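Local coordinates for protein putative esterase aq_1494 (Aquifex aeolicus, PDB 2EGR) that is a putative esterase of the 4-hydroxybenzoyl-CoA thioesterase family, with a hotdog-type fold, and probably hydrolyses fatty acyl-CoA thioesters, at residues L67-N78 with F89-V100. Sequence-based numbering, arbitrary orientation.
Sequences LFYDDVFEVHLN and FSYIVFKEDIAV
Strands 72-78 and 89-95 run antiparallel, their axes 4.6 Å apart at closest approach, and the hydrogen-bonded pairs Glu74-Phe94, His76-Ile92 and Asn78-Ser90 each exchange two backbone bonds. Beyond the Glu74-Phe94 pair, a water bridges Val72 O and Glu96 N, where the second strand enters a type II' turn. Lys95, fully extended, runs past Leu67 CD2 to place NZ 2.8 Å from Asp71 OD2. The ammonium nitrogen approaches this oxygen from above the carboxylate plane, in a salt bridge, while Phe68 N binds it from the opposite face, tying the Phe68-Asp71 turn to the hairpin. On the more exposed side of the sheet the edge of Phe94 points at the face of His76, with ring centroids 4.7 Å apart and planes at 57°; Ile92 CG2 lies over one face of Phe94. The other side is largely apolar: Phe73 CD1 rests 3.9 Å from Val93 CG1, Val75 CG1 touches the edge of the Tyr91 ring, whose hydroxyl bonds Thr105, and Leu77 CD2 packs against Phe89. Helix 22-39 backs this side, Phe29 stacking on Tyr91 and also touching Val93. Strands 3-8 and 98-111 flank the hairpin, continuing the antiparallel sheet that wraps the helix in hotdog folds.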
# COMPACT_ATOMS: atom_id res chain seq x y z
N LEU A 67 8.02 5.82 -13.93
CA LEU A 67 9.04 4.94 -13.41
C LEU A 67 8.52 3.50 -13.56
O LEU A 67 7.31 3.25 -13.40
CB LEU A 67 9.33 5.27 -11.95
CG LEU A 67 10.11 6.56 -11.61
CD1 LEU A 67 10.07 6.74 -10.11
CD2 LEU A 67 11.55 6.46 -12.11
N PHE A 68 9.43 2.59 -13.89
CA PHE A 68 9.12 1.19 -14.16
C PHE A 68 9.72 0.34 -13.06
O PHE A 68 10.62 0.78 -12.35
CB PHE A 68 9.72 0.76 -15.51
CG PHE A 68 9.28 1.62 -16.67
CD1 PHE A 68 7.94 1.81 -16.94
CD2 PHE A 68 10.22 2.24 -17.50
CE1 PHE A 68 7.51 2.64 -18.03
CE2 PHE A 68 9.82 3.05 -18.58
CZ PHE A 68 8.46 3.24 -18.84
N TYR A 69 9.25 -0.90 -12.96
CA TYR A 69 9.84 -1.88 -12.07
C TYR A 69 11.35 -1.95 -12.26
O TYR A 69 11.83 -2.08 -13.40
CB TYR A 69 9.24 -3.30 -12.30
CG TYR A 69 10.02 -4.36 -11.56
CD1 TYR A 69 10.22 -4.29 -10.16
CD2 TYR A 69 10.62 -5.43 -12.24
CE1 TYR A 69 10.99 -5.28 -9.48
CE2 TYR A 69 11.34 -6.40 -11.58
CZ TYR A 69 11.52 -6.34 -10.21
OH TYR A 69 12.26 -7.32 -9.59
N ASP A 70 12.06 -1.90 -11.13
CA ASP A 70 13.50 -2.11 -11.02
C ASP A 70 14.31 -0.92 -11.51
O ASP A 70 15.53 -1.03 -11.56
CB ASP A 70 13.95 -3.40 -11.74
CG ASP A 70 15.10 -4.11 -11.03
OD1 ASP A 70 15.22 -3.98 -9.81
OD2 ASP A 70 15.88 -4.83 -11.66
N ASP A 71 13.65 0.21 -11.84
CA ASP A 71 14.36 1.46 -12.20
C ASP A 71 15.08 1.99 -10.98
O ASP A 71 14.53 1.98 -9.88
CB ASP A 71 13.44 2.56 -12.71
CG ASP A 71 13.04 2.40 -14.17
OD1 ASP A 71 13.66 1.61 -14.88
OD2 ASP A 71 12.12 3.13 -14.59
N VAL A 72 16.30 2.46 -11.17
CA VAL A 72 17.00 3.19 -10.11
C VAL A 72 16.71 4.68 -10.33
O VAL A 72 16.83 5.20 -11.45
CB VAL A 72 18.52 2.88 -10.08
CG1 VAL A 72 19.23 3.76 -8.97
CG2 VAL A 72 18.73 1.40 -9.80
N PHE A 73 16.27 5.34 -9.27
CA PHE A 73 15.90 6.73 -9.36
C PHE A 73 16.45 7.47 -8.14
O PHE A 73 16.91 6.84 -7.18
CB PHE A 73 14.36 6.89 -9.55
CG PHE A 73 13.57 6.48 -8.36
CD1 PHE A 73 13.30 7.39 -7.35
CD2 PHE A 73 13.12 5.16 -8.23
CE1 PHE A 73 12.55 7.02 -6.22
CE2 PHE A 73 12.42 4.77 -7.11
CZ PHE A 73 12.13 5.69 -6.10
N GLU A 74 16.46 8.79 -8.21
CA GLU A 74 16.93 9.61 -7.11
C GLU A 74 15.90 10.68 -6.87
O GLU A 74 15.38 11.25 -7.81
CB GLU A 74 18.32 10.23 -7.43
CG GLU A 74 19.36 9.16 -7.68
CD GLU A 74 20.75 9.72 -7.87
OE1 GLU A 74 20.86 10.89 -8.28
OE2 GLU A 74 21.72 9.00 -7.56
N VAL A 75 15.63 10.91 -5.59
CA VAL A 75 14.85 12.02 -5.11
C VAL A 75 15.85 13.07 -4.56
O VAL A 75 16.58 12.80 -3.58
CB VAL A 75 13.93 11.53 -3.98
CG1 VAL A 75 13.08 12.68 -3.43
CG2 VAL A 75 13.07 10.34 -4.49
N HIS A 76 15.91 14.21 -5.23
CA HIS A 76 16.74 15.33 -4.79
C HIS A 76 15.82 16.30 -4.06
O HIS A 76 14.88 16.88 -4.66
CB HIS A 76 17.35 16.05 -6.00
CG HIS A 76 18.39 15.26 -6.74
ND1 HIS A 76 18.37 13.89 -6.87
CD2 HIS A 76 19.48 15.68 -7.42
CE1 HIS A 76 19.40 13.50 -7.60
NE2 HIS A 76 20.08 14.58 -7.96
N LEU A 77 16.09 16.44 -2.77
CA LEU A 77 15.28 17.21 -1.83
C LEU A 77 15.93 18.55 -1.58
O LEU A 77 17.16 18.61 -1.43
CB LEU A 77 15.21 16.41 -0.51
CG LEU A 77 14.48 16.79 0.77
CD1 LEU A 77 14.23 15.57 1.68
CD2 LEU A 77 15.26 17.85 1.54
N ASN A 78 15.13 19.61 -1.51
CA ASN A 78 15.60 20.94 -1.11
C ASN A 78 14.63 21.61 -0.13
O ASN A 78 13.41 21.51 -0.31
CB ASN A 78 15.78 21.80 -2.36
CG ASN A 78 16.36 23.20 -2.04
OD1 ASN A 78 17.42 23.32 -1.39
ND2 ASN A 78 15.67 24.25 -2.48
N PHE A 89 9.37 21.49 1.69
CA PHE A 89 10.37 20.85 0.87
C PHE A 89 9.95 20.80 -0.58
O PHE A 89 8.76 20.66 -0.88
CB PHE A 89 10.63 19.39 1.32
CG PHE A 89 11.32 19.26 2.64
CD1 PHE A 89 12.66 19.60 2.79
CD2 PHE A 89 10.64 18.74 3.74
CE1 PHE A 89 13.30 19.43 4.04
CE2 PHE A 89 11.27 18.57 4.98
CZ PHE A 89 12.59 18.93 5.13
N SER A 90 10.94 20.91 -1.47
CA SER A 90 10.76 20.62 -2.88
C SER A 90 11.53 19.35 -3.24
O SER A 90 12.49 18.98 -2.55
CB SER A 90 11.11 21.80 -3.80
OG SER A 90 12.49 21.88 -4.10
N TYR A 91 11.05 18.66 -4.25
CA TYR A 91 11.60 17.38 -4.64
C TYR A 91 11.66 17.35 -6.14
O TYR A 91 10.71 17.81 -6.83
CB TYR A 91 10.74 16.17 -4.17
CG TYR A 91 10.29 16.18 -2.75
CD1 TYR A 91 10.95 15.46 -1.79
CD2 TYR A 91 9.17 16.89 -2.38
CE1 TYR A 91 10.52 15.46 -0.47
CE2 TYR A 91 8.73 16.91 -1.08
CZ TYR A 91 9.41 16.21 -0.12
OH TYR A 91 8.93 16.23 1.13
N ILE A 92 12.77 16.85 -6.68
CA ILE A 92 12.84 16.45 -8.07
C ILE A 92 13.23 14.97 -8.15
O ILE A 92 14.18 14.53 -7.51
CB ILE A 92 13.84 17.30 -8.93
CG1 ILE A 92 13.50 18.78 -8.81
CG2 ILE A 92 13.77 16.88 -10.38
CD1 ILE A 92 14.71 19.73 -8.93
N VAL A 93 12.44 14.21 -8.90
CA VAL A 93 12.74 12.80 -9.10
C VAL A 93 13.48 12.62 -10.40
O VAL A 93 12.96 12.94 -11.47
CB VAL A 93 11.47 11.93 -9.07
CG1 VAL A 93 11.85 10.44 -9.32
CG2 VAL A 93 10.73 12.12 -7.74
N PHE A 94 14.73 12.14 -10.30
CA PHE A 94 15.55 11.88 -11.48
C PHE A 94 15.68 10.41 -11.82
O PHE A 94 15.87 9.57 -10.95
CB PHE A 94 16.97 12.44 -11.29
CG PHE A 94 17.03 13.93 -11.36
CD1 PHE A 94 17.03 14.59 -12.59
CD2 PHE A 94 17.08 14.68 -10.20
CE1 PHE A 94 17.08 15.98 -12.66
CE2 PHE A 94 17.14 16.08 -10.25
CZ PHE A 94 17.14 16.72 -11.48
N LYS A 95 15.62 10.12 -13.12
CA LYS A 95 16.01 8.83 -13.64
C LYS A 95 16.97 9.03 -14.82
O LYS A 95 16.63 9.64 -15.83
CB LYS A 95 14.75 8.06 -14.06
CG LYS A 95 14.97 6.76 -14.83
CD LYS A 95 13.62 6.33 -15.46
CE LYS A 95 13.83 5.20 -16.42
NZ LYS A 95 12.58 4.53 -16.95
N GLU A 96 18.18 8.50 -14.67
CA GLU A 96 19.25 8.76 -15.63
C GLU A 96 19.40 10.29 -15.76
O GLU A 96 19.48 10.98 -14.75
CB GLU A 96 19.01 7.97 -16.92
CG GLU A 96 19.55 6.54 -16.74
CD GLU A 96 18.81 5.48 -17.51
OE1 GLU A 96 17.57 5.57 -17.69
OE2 GLU A 96 19.47 4.50 -17.92
N ASP A 97 19.42 10.87 -16.94
CA ASP A 97 19.68 12.33 -16.89
C ASP A 97 18.43 13.15 -16.47
O ASP A 97 18.50 14.37 -16.22
CB ASP A 97 20.31 12.85 -18.20
CG ASP A 97 21.86 12.81 -18.18
OD1 ASP A 97 22.48 13.32 -19.15
OD2 ASP A 97 22.44 12.27 -17.20
N ILE A 98 17.30 12.45 -16.34
CA ILE A 98 16.00 13.04 -16.65
C ILE A 98 15.10 13.26 -15.44
O ILE A 98 14.89 12.34 -14.65
CB ILE A 98 15.25 12.19 -17.73
CG1 ILE A 98 16.16 11.85 -18.94
CG2 ILE A 98 13.91 12.85 -18.13
CD1 ILE A 98 16.84 13.03 -19.62
N ALA A 99 14.59 14.48 -15.32
CA ALA A 99 13.54 14.79 -14.35
C ALA A 99 12.21 14.15 -14.77
O ALA A 99 11.61 14.49 -15.81
CB ALA A 99 13.40 16.29 -14.14
N VAL A 100 11.77 13.21 -13.94
CA VAL A 100 10.65 12.33 -14.23
C VAL A 100 9.39 12.83 -13.46
O VAL A 100 8.24 12.54 -13.84
CB VAL A 100 11.15 10.89 -13.86
CG1 VAL A 100 10.34 10.17 -12.85
CG2 VAL A 100 11.58 10.08 -15.09
O HOH W 1 18.59 7.05 -12.32